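Local coordinates for protein thermospermine synthase (Medicago truncatula, PDB 6BQ6) that probably transfers an aminopropyl group from decarboxylated S-adenosylmethionine to spermidine, making thermospermine and methylthioadenosine in plant polyamine biosynthesis, at residues I86-L91 with G110-T115; D176-D181 with P206-G211. All blocks are in the same frame, centred on the assembly; numbering follows the deposited sequence.

Interaction 1: residues I86-L91 with G110-T115; sequences IYHECL and GGEGST. With TER (N-(3-amino-propyl)-N-(5-aminopropyl)-1,4-diaminobutane), chain F.
His88 and Leu91, one helical turn apart on helix 84-98, meet Ser114 and Thr115 at the start of helix 114-120. That helix follows the glycine-rich turn after strand 104-107, consistent with the GxGxxA-type strand-turn-helix of the Rossmann-like aminopropyltransferase domain, and Gly113 occupies its N-cap position.

In the aromatic part of the contact both faces of the His88 imidazole are occupied. Ser114 CB sits almost exactly over one face in a CH-pi contact, 3.3 Å from the centroid of the His88 ring and 6° off its normal. The edge carbon Tyr87 CD2 lies over the opposite face, 3.4 Å above the plane. Thr115 OG1 and Glu112 OE1 come instead to the imidazole edge, near its plane; OG1 is 3.2 Å from His88 CD2. With CG anti to the carbonyl carbon (chi1 -68°), the ring projects toward the second helix, while a hydrogen bond between ND1 and Glu84 restrains its rotation. The bonded Glu84 and the nearby Glu112 would probably favour a protonated imidazole, although its charge is not seen and His88 NE2 and Glu112 OE1 remain 4.3 Å apart.

The Leu91 and Thr115 side chains cross at about a right angle; Leu91 CD2 is 3.4 Å from Thr115 OG1 and 4.0 Å from Thr115 CG2.

Polar ends are directed elsewhere. Ser114 OG bonds to Asn148, and the hydroxyls of Tyr87 and Thr115 turn to Asp181, the predicted proton acceptor. Thermospermine touches both segments: Tyr87 meets its C6-C7 portion obliquely with CZ, CE1 and OH, the hydroxyl oxygen Tyr87 OH standing 3.7 Å from ligand C6, and the carbonyl oxygen Gly110 O approaches ligand C2 at 3.5 Å.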
ATOM      1  N   ILE B  86     -13.578 -22.183  10.570  1.00 18.37           N
ATOM      2  CA  ILE B  86     -14.137 -22.622   9.314  1.00 18.85           C
ATOM      3  C   ILE B  86     -13.157 -23.589   8.609  1.00 18.83           C
ATOM      4  O   ILE B  86     -13.580 -24.662   8.177  1.00 17.75           O
ATOM      5  CB  ILE B  86     -14.472 -21.443   8.397  1.00 19.51           C
ATOM      6  CG1 ILE B  86     -15.428 -20.481   9.097  1.00 19.87           C
ATOM      7  CG2 ILE B  86     -15.079 -21.913   7.069  1.00 19.74           C
ATOM      8  CD1 ILE B  86     -15.727 -19.259   8.278  1.00 21.00           C
ATOM      9  N   TYR B  87     -11.893 -23.179   8.470  1.00 18.47           N
ATOM     10  CA  TYR B  87     -10.923 -23.971   7.777  1.00 17.88           C
ATOM     11  C   TYR B  87     -10.744 -25.303   8.545  1.00 17.44           C
ATOM     12  O   TYR B  87     -10.689 -26.360   7.935  1.00 16.80           O
ATOM     13  CB  TYR B  87      -9.578 -23.206   7.685  1.00 18.99           C
ATOM     14  CG  TYR B  87      -8.462 -24.057   7.180  1.00 18.75           C
ATOM     15  CD1 TYR B  87      -8.177 -24.156   5.812  1.00 19.82           C
ATOM     16  CD2 TYR B  87      -7.653 -24.764   8.062  1.00 18.77           C
ATOM     17  CE1 TYR B  87      -7.140 -24.975   5.363  1.00 20.19           C
ATOM     18  CE2 TYR B  87      -6.648 -25.587   7.623  1.00 19.30           C
ATOM     19  CZ  TYR B  87      -6.386 -25.675   6.276  1.00 20.83           C
ATOM     20  OH  TYR B  87      -5.347 -26.485   5.837  1.00 22.37           O
ATOM     21  N   HIS B  88     -10.629 -25.232   9.860  1.00 17.22           N
ATOM     22  CA  HIS B  88     -10.310 -26.444  10.590  1.00 17.40           C
ATOM     23  C   HIS B  88     -11.495 -27.392  10.720  1.00 17.03           C
ATOM     24  O   HIS B  88     -11.309 -28.601  10.668  1.00 17.29           O
ATOM     25  CB  HIS B  88      -9.655 -26.103  11.908  1.00 17.79           C
ATOM     26  CG  HIS B  88      -8.300 -25.511  11.726  1.00 18.85           C
ATOM     27  ND1 HIS B  88      -8.049 -24.159  11.841  1.00 20.04           N
ATOM     28  CD2 HIS B  88      -7.141 -26.073  11.284  1.00 18.92           C
ATOM     29  CE1 HIS B  88      -6.777 -23.929  11.552  1.00 20.03           C
ATOM     30  NE2 HIS B  88      -6.203 -25.077  11.229  1.00 19.81           N
ATOM     31  N   GLU B  89     -12.708 -26.881  10.867  1.00 17.08           N
ATOM     32  CA  GLU B  89     -13.881 -27.757  10.835  1.00 18.16           C
ATOM     33  C   GLU B  89     -14.080 -28.403   9.472  1.00 18.16           C
ATOM     34  O   GLU B  89     -14.354 -29.596   9.392  1.00 18.19           O
ATOM     35  CB  GLU B  89     -15.149 -27.025  11.210  1.00 18.92           C
ATOM     36  CG  GLU B  89     -15.287 -26.732  12.703  1.00 19.78           C
ATOM     37  CD  GLU B  89     -16.632 -26.150  13.074  1.00 22.02           C
ATOM     38  OE1 GLU B  89     -17.602 -26.206  12.262  1.00 22.45           O
ATOM     39  OE2 GLU B  89     -16.751 -25.644  14.221  1.00 23.16           O
ATOM     40  N   CYS B  90     -13.903 -27.620   8.403  1.00 17.39           N
ATOM     41  CA  CYS B  90     -13.995 -28.174   7.033  1.00 17.63           C
ATOM     42  C   CYS B  90     -12.913 -29.195   6.723  1.00 17.28           C
ATOM     43  O   CYS B  90     -13.210 -30.200   6.065  1.00 17.94           O
ATOM     44  CB  CYS B  90     -13.979 -27.115   5.960  1.00 17.95           C
ATOM     45  SG  CYS B  90     -15.496 -26.123   5.927  1.00 19.82           S
ATOM     46  N   LEU B  91     -11.698 -28.960   7.198  1.00 17.12           N
ATOM     47  CA  LEU B  91     -10.582 -29.869   6.963  1.00 16.79           C
ATOM     48  C   LEU B  91     -10.804 -31.209   7.651  1.00 16.59           C
ATOM     49  O   LEU B  91     -10.491 -32.242   7.097  1.00 16.72           O
ATOM     50  CB  LEU B  91      -9.276 -29.306   7.472  1.00 16.03           C
ATOM     51  CG  LEU B  91      -7.971 -30.161   7.443  1.00 16.27           C
ATOM     52  CD1 LEU B  91      -7.631 -30.534   5.993  1.00 16.79           C
ATOM     53  CD2 LEU B  91      -6.849 -29.469   8.132  1.00 16.72           C
ATOM     54  N   GLY B 110       0.060 -29.498   9.966  1.00 24.51           N
ATOM     55  CA  GLY B 110      -0.692 -28.936  11.074  1.00 27.34           C
ATOM     56  C   GLY B 110       0.154 -27.862  11.748  1.00 31.11           C
ATOM     57  O   GLY B 110       0.317 -26.709  11.203  1.00 37.64           O
ATOM     58  N   GLY B 111       0.703 -28.224  12.896  1.00 28.50           N
ATOM     59  CA  GLY B 111       1.640 -27.382  13.619  1.00 26.73           C
ATOM     60  C   GLY B 111       0.986 -26.385  14.528  1.00 25.88           C
ATOM     61  O   GLY B 111       1.433 -26.154  15.602  1.00 26.25           O
ATOM     62  N   GLU B 112      -0.099 -25.773  14.090  1.00 24.59           N
ATOM     63  CA  GLU B 112      -0.754 -24.747  14.904  1.00 25.80           C
ATOM     64  C   GLU B 112      -1.530 -25.324  16.077  1.00 24.49           C
ATOM     65  O   GLU B 112      -1.763 -24.634  17.082  1.00 23.40           O
ATOM     66  CB  GLU B 112      -1.696 -23.925  14.036  1.00 28.22           C
ATOM     67  CG  GLU B 112      -1.028 -23.356  12.818  1.00 30.93           C
ATOM     68  CD  GLU B 112      -2.014 -22.732  11.847  1.00 35.71           C
ATOM     69  OE1 GLU B 112      -3.127 -22.327  12.278  1.00 36.15           O
ATOM     70  OE2 GLU B 112      -1.650 -22.679  10.627  1.00 41.04           O
ATOM     71  N   GLY B 113      -1.949 -26.578  15.944  1.00 22.97           N
ATOM     72  CA  GLY B 113      -2.711 -27.273  16.944  1.00 22.71           C
ATOM     73  C   GLY B 113      -4.198 -27.294  16.662  1.00 21.79           C
ATOM     74  O   GLY B 113      -4.933 -27.987  17.357  1.00 21.23           O
ATOM     75  N   SER B 114      -4.662 -26.508  15.678  1.00 21.05           N
ATOM     76  CA  SER B 114      -6.075 -26.397  15.424  1.00 20.38           C
ATOM     77  C   SER B 114      -6.707 -27.619  14.767  1.00 19.75           C
ATOM     78  O   SER B 114      -7.840 -27.986  15.023  1.00 19.12           O
ATOM     79  CB  SER B 114      -6.408 -25.129  14.664  1.00 20.83           C
ATOM     80  OG  SER B 114      -5.974 -24.001  15.369  1.00 22.41           O
ATOM     81  N   THR B 115      -5.956 -28.252  13.867  1.00 19.77           N
ATOM     82  CA  THR B 115      -6.380 -29.485  13.283  1.00 18.81           C
ATOM     83  C   THR B 115      -6.502 -30.554  14.346  1.00 18.75           C
ATOM     84  O   THR B 115      -7.499 -31.236  14.396  1.00 18.48           O
ATOM     85  CB  THR B 115      -5.402 -29.863  12.180  1.00 19.45           C
ATOM     86  OG1 THR B 115      -5.469 -28.833  11.187  1.00 20.10           O
ATOM     87  CG2 THR B 115      -5.738 -31.167  11.556  1.00 20.14           C
TER
HETATM   88  N1  TER F 402       1.921 -25.248   7.309  1.00 54.71           N
HETATM   89  C2  TER F 402       0.642 -25.470   7.950  1.00 51.61           C
HETATM   90  C3  TER F 402      -0.440 -25.671   6.894  1.00 48.87           C
HETATM   91  C4  TER F 402      -0.762 -24.422   6.116  1.00 47.73           C
HETATM   92  N5  TER F 402      -1.958 -24.603   5.327  1.00 49.96           N
HETATM   93  C6  TER F 402      -3.054 -23.668   5.441  1.00 47.19           C
HETATM   94  C7  TER F 402      -3.749 -23.465   4.103  1.00 47.30           C
HETATM   95  C8  TER F 402      -4.465 -22.127   4.119  1.00 47.09           C
HETATM   96  N9  TER F 402      -3.619 -21.033   3.694  1.00 45.86           N
HETATM   97  C10 TER F 402      -4.176 -19.705   3.691  1.00 45.94           C
HETATM   98  C11 TER F 402      -3.577 -18.768   2.666  1.00 46.42           C
HETATM   99  C12 TER F 402      -4.490 -17.545   2.566  1.00 47.80           C
HETATM  100  C13 TER F 402      -3.848 -16.371   1.841  1.00 49.60           C
HETATM  101  N14 TER F 402      -3.060 -16.816   0.705  1.00 52.92           N

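Interaction 2: residues D176-D181 with P206-G211; sequences DVIVGD and PKLKKG. With TER (N-(3-amino-propyl)-N-(5-aminopropyl)-1,4-diaminobutane), chain F.
A small apolar contact and a pair of water bridges join the beginning of the central strand 175-181 to the short strand 208-209, at an end of the sheet remote from the ligand. Ile178 and Leu208 supply the apolar part. Their side chains cross obliquely, Ile178 CD1 lying 3.7 Å from Leu208 CD2, and the same methyl also rests near the backbone oxygen of Lys207. The CD2 branch of Leu208 does most of the touching, meeting both CG1 and CD1 of the isoleucine.

Strand 175-181 runs inside the Rossmann-like sheet between parallel strands 104-107 and 212-220, and residues 206-211 complete the connection from helix 197-204 into strand 212-220, forming a right-handed beta-alpha-beta crossover. Gly211, at positive phi (82°), lies in the corner immediately before that last strand.

The polar part centres on the Asp176 carboxylate. Asp176 OD2 and Lys209 NZ are 4.8 Å apart, too far for a direct salt bridge, and a water lies between them, donating to OD2 and accepting from NZ; its link to NZ is so short that the exact position of either is doubtful. Another water donates to Asp176 OD1 at 2.8 Å and also to the carbonyl oxygen of Lys210. The extended Lys209 chain passes across the carboxylate at a slant, CD 3.5 Å from Asp176 OD1, and its ammonium ends beyond it. Asp176 OD2 additionally accepts the backbone N-H groups of Lys103 and Asn104, tying the carboxylate to the start of the adjoining strand. At the far end of strand 175-181, Asp181 OD1 is 3.7 Å from thermospermine C3.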
ATOM      1  N   ASP B 176      -6.813 -44.725  10.390  1.00 21.21           N
ATOM      2  CA  ASP B 176      -8.171 -44.585   9.861  1.00 21.80           C
ATOM      3  C   ASP B 176      -8.359 -43.365   8.997  1.00 20.88           C
ATOM      4  O   ASP B 176      -9.064 -43.418   7.989  1.00 20.37           O
ATOM      5  CB  ASP B 176      -9.174 -44.578  11.023  1.00 22.11           C
ATOM      6  CG  ASP B 176      -9.134 -45.881  11.816  1.00 23.82           C
ATOM      7  OD1 ASP B 176      -9.266 -46.941  11.180  1.00 24.11           O
ATOM      8  OD2 ASP B 176      -8.990 -45.821  13.052  1.00 24.13           O
ATOM      9  N   VAL B 177      -7.730 -42.257   9.379  1.00 19.96           N
ATOM     10  CA  VAL B 177      -7.794 -41.037   8.547  1.00 19.69           C
ATOM     11  C   VAL B 177      -6.378 -40.470   8.530  1.00 19.21           C
ATOM     12  O   VAL B 177      -5.672 -40.537   9.537  1.00 19.08           O
ATOM     13  CB  VAL B 177      -8.800 -39.977   9.110  1.00 19.96           C
ATOM     14  CG1 VAL B 177      -8.847 -38.743   8.242  1.00 20.45           C
ATOM     15  CG2 VAL B 177     -10.203 -40.530   9.209  1.00 21.19           C
ATOM     16  N   ILE B 178      -5.952 -39.957   7.373  1.00 17.36           N
ATOM     17  CA  ILE B 178      -4.713 -39.171   7.286  1.00 16.97           C
ATOM     18  C   ILE B 178      -5.143 -37.812   6.721  1.00 17.25           C
ATOM     19  O   ILE B 178      -5.940 -37.698   5.748  1.00 16.92           O
ATOM     20  CB  ILE B 178      -3.670 -39.850   6.375  1.00 17.29           C
ATOM     21  CG1 ILE B 178      -3.219 -41.148   7.031  1.00 17.33           C
ATOM     22  CG2 ILE B 178      -2.452 -38.948   6.175  1.00 17.45           C
ATOM     23  CD1 ILE B 178      -2.383 -42.035   6.139  1.00 17.56           C
ATOM     24  N   VAL B 179      -4.615 -36.777   7.348  1.00 17.48           N
ATOM     25  CA  VAL B 179      -5.014 -35.393   7.111  1.00 17.13           C
ATOM     26  C   VAL B 179      -3.809 -34.625   6.546  1.00 18.38           C
ATOM     27  O   VAL B 179      -2.757 -34.535   7.208  1.00 19.28           O
ATOM     28  CB  VAL B 179      -5.487 -34.716   8.391  1.00 16.74           C
ATOM     29  CG1 VAL B 179      -5.866 -33.236   8.087  1.00 17.32           C
ATOM     30  CG2 VAL B 179      -6.688 -35.469   8.988  1.00 17.15           C
ATOM     31  N   GLY B 180      -3.934 -34.100   5.334  1.00 17.62           N
ATOM     32  CA  GLY B 180      -2.946 -33.207   4.756  1.00 18.52           C
ATOM     33  C   GLY B 180      -3.251 -31.773   5.141  1.00 18.73           C
ATOM     34  O   GLY B 180      -4.205 -31.190   4.627  1.00 18.17           O
ATOM     35  N   ASP B 181      -2.409 -31.203   5.997  1.00 18.95           N
ATOM     36  CA  ASP B 181      -2.522 -29.820   6.394  1.00 19.99           C
ATOM     37  C   ASP B 181      -1.170 -29.140   6.134  1.00 19.93           C
ATOM     38  O   ASP B 181      -0.572 -28.592   7.018  1.00 21.35           O
ATOM     39  CB  ASP B 181      -2.925 -29.741   7.835  1.00 19.72           C
ATOM     40  CG  ASP B 181      -3.403 -28.372   8.252  1.00 21.30           C
ATOM     41  OD1 ASP B 181      -3.577 -27.489   7.416  1.00 23.16           O
ATOM     42  OD2 ASP B 181      -3.565 -28.185   9.465  1.00 24.94           O
ATOM     43  N   PRO B 206      -0.798 -47.304   1.408  1.00 24.47           N
ATOM     44  CA  PRO B 206      -0.443 -48.462   2.238  1.00 25.05           C
ATOM     45  C   PRO B 206      -0.541 -48.267   3.726  1.00 24.79           C
ATOM     46  O   PRO B 206      -0.573 -49.256   4.453  1.00 24.48           O
ATOM     47  CB  PRO B 206       0.998 -48.736   1.857  1.00 25.86           C
ATOM     48  CG  PRO B 206       1.123 -48.238   0.486  1.00 25.27           C
ATOM     49  CD  PRO B 206       0.262 -47.008   0.436  1.00 26.01           C
ATOM     50  N   LYS B 207      -0.594 -47.015   4.197  1.00 23.68           N
ATOM     51  CA  LYS B 207      -0.737 -46.748   5.614  1.00 23.49           C
ATOM     52  C   LYS B 207      -2.129 -46.297   6.024  1.00 23.69           C
ATOM     53  O   LYS B 207      -2.290 -45.815   7.130  1.00 22.39           O
ATOM     54  CB  LYS B 207       0.360 -45.747   6.063  1.00 24.56           C
ATOM     55  CG  LYS B 207       1.803 -46.304   5.871  1.00 26.79           C
ATOM     56  CD  LYS B 207       2.107 -47.629   6.589  1.00 28.57           C
ATOM     57  CE  LYS B 207       3.250 -48.423   5.960  1.00 29.02           C
ATOM     58  NZ  LYS B 207       4.535 -47.701   5.877  1.00 28.02           N
ATOM     59  N   LEU B 208      -3.128 -46.459   5.147  1.00 22.29           N
ATOM     60  CA  LEU B 208      -4.525 -46.346   5.513  1.00 22.66           C
ATOM     61  C   LEU B 208      -5.096 -47.725   5.831  1.00 22.96           C
ATOM     62  O   LEU B 208      -4.842 -48.707   5.118  1.00 23.48           O
ATOM     63  CB  LEU B 208      -5.354 -45.741   4.412  1.00 22.98           C
ATOM     64  CG  LEU B 208      -5.158 -44.279   4.115  1.00 22.40           C
ATOM     65  CD1 LEU B 208      -5.852 -43.924   2.813  1.00 23.73           C
ATOM     66  CD2 LEU B 208      -5.710 -43.445   5.263  1.00 22.36           C
ATOM     67  N   LYS B 209      -5.843 -47.781   6.911  1.00 22.12           N
ATOM     68  CA  LYS B 209      -6.599 -48.956   7.272  1.00 23.52           C
ATOM     69  C   LYS B 209      -7.787 -49.215   6.343  1.00 23.44           C
ATOM     70  O   LYS B 209      -8.124 -48.427   5.437  1.00 22.20           O
ATOM     71  CB  LYS B 209      -7.076 -48.882   8.731  1.00 24.34           C
ATOM     72  CG  LYS B 209      -5.942 -48.904   9.732  1.00 26.11           C
ATOM     73  CD  LYS B 209      -6.452 -49.054  11.153  1.00 28.12           C
ATOM     74  CE  LYS B 209      -5.280 -49.050  12.117  1.00 29.75           C
ATOM     75  NZ  LYS B 209      -5.680 -49.285  13.505  1.00 33.27           N
ATOM     76  N   LYS B 210      -8.417 -50.362   6.541  1.00 23.74           N
ATOM     77  CA  LYS B 210      -9.618 -50.693   5.779  1.00 24.45           C
ATOM     78  C   LYS B 210     -10.671 -49.616   6.030  1.00 24.13           C
ATOM     79  O   LYS B 210     -10.954 -49.295   7.166  1.00 23.33           O
ATOM     80  CB  LYS B 210     -10.159 -52.044   6.240  1.00 25.64           C
ATOM     81  CG  LYS B 210     -11.513 -52.453   5.704  1.00 27.82           C
ATOM     82  CD  LYS B 210     -11.575 -52.469   4.194  1.00 28.85           C
ATOM     83  CE  LYS B 210     -13.022 -52.797   3.761  1.00 29.07           C
ATOM     84  NZ  LYS B 210     -13.028 -53.015   2.328  1.00 29.51           N
ATOM     85  N   GLY B 211     -11.249 -49.052   4.977  1.00 24.69           N
ATOM     86  CA  GLY B 211     -12.202 -47.966   5.165  1.00 24.76           C
ATOM     87  C   GLY B 211     -11.540 -46.599   5.358  1.00 22.95           C
ATOM     88  O   GLY B 211     -12.226 -45.612   5.697  1.00 23.79           O
TER
HETATM   89  N1  TER F 402       1.921 -25.248   7.309  1.00 54.71           N
HETATM   90  C2  TER F 402       0.642 -25.470   7.950  1.00 51.61           C
HETATM   91  C3  TER F 402      -0.440 -25.671   6.894  1.00 48.87           C
HETATM   92  C4  TER F 402      -0.762 -24.422   6.116  1.00 47.73           C
HETATM   93  N5  TER F 402      -1.958 -24.603   5.327  1.00 49.96           N
HETATM   94  C6  TER F 402      -3.054 -23.668   5.441  1.00 47.19           C
HETATM   95  C7  TER F 402      -3.749 -23.465   4.103  1.00 47.30           C
HETATM   96  C8  TER F 402      -4.465 -22.127   4.119  1.00 47.09           C
HETATM   97  N9  TER F 402      -3.619 -21.033   3.694  1.00 45.86           N
HETATM   98  C10 TER F 402      -4.176 -19.705   3.691  1.00 45.94           C
HETATM   99  C11 TER F 402      -3.577 -18.768   2.666  1.00 46.42           C
HETATM  100  C12 TER F 402      -4.490 -17.545   2.566  1.00 47.80           C
HETATM  101  C13 TER F 402      -3.848 -16.371   1.841  1.00 49.60           C
HETATM  102  N14 TER F 402      -3.060 -16.816   0.705  1.00 52.92           N
HETATM  103  O   HOH W   1      -9.977 -47.101   8.523  1.00 25.44           O
HETATM  104  O   HOH W   2      -7.530 -47.802  14.275  1.00 32.43           O

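Interaction 1 closes before interaction 2 opens along the chain, and their centres lie about 17 Å apart within the same Rossmann-like domain. Interaction 1 joins helices 84-98 and 114-120 beside the sheet, contributing Tyr87 and Gly110 to the ligand pocket; interaction 2 belongs to the opposite end of strand 175-181. That strand connects them: Leu91 packs against Gly180 and Asp181, while Tyr87 OH and Thr115 OG1 each lie 2.6 Å from a different oxygen of Asp181, OD1 and OD2 respectively, probably as hydrogen bonds. One strand therefore runs from the water-bridged sheet end to the predicted proton acceptor, whose carboxylate is probably held in position by residues of interaction 1.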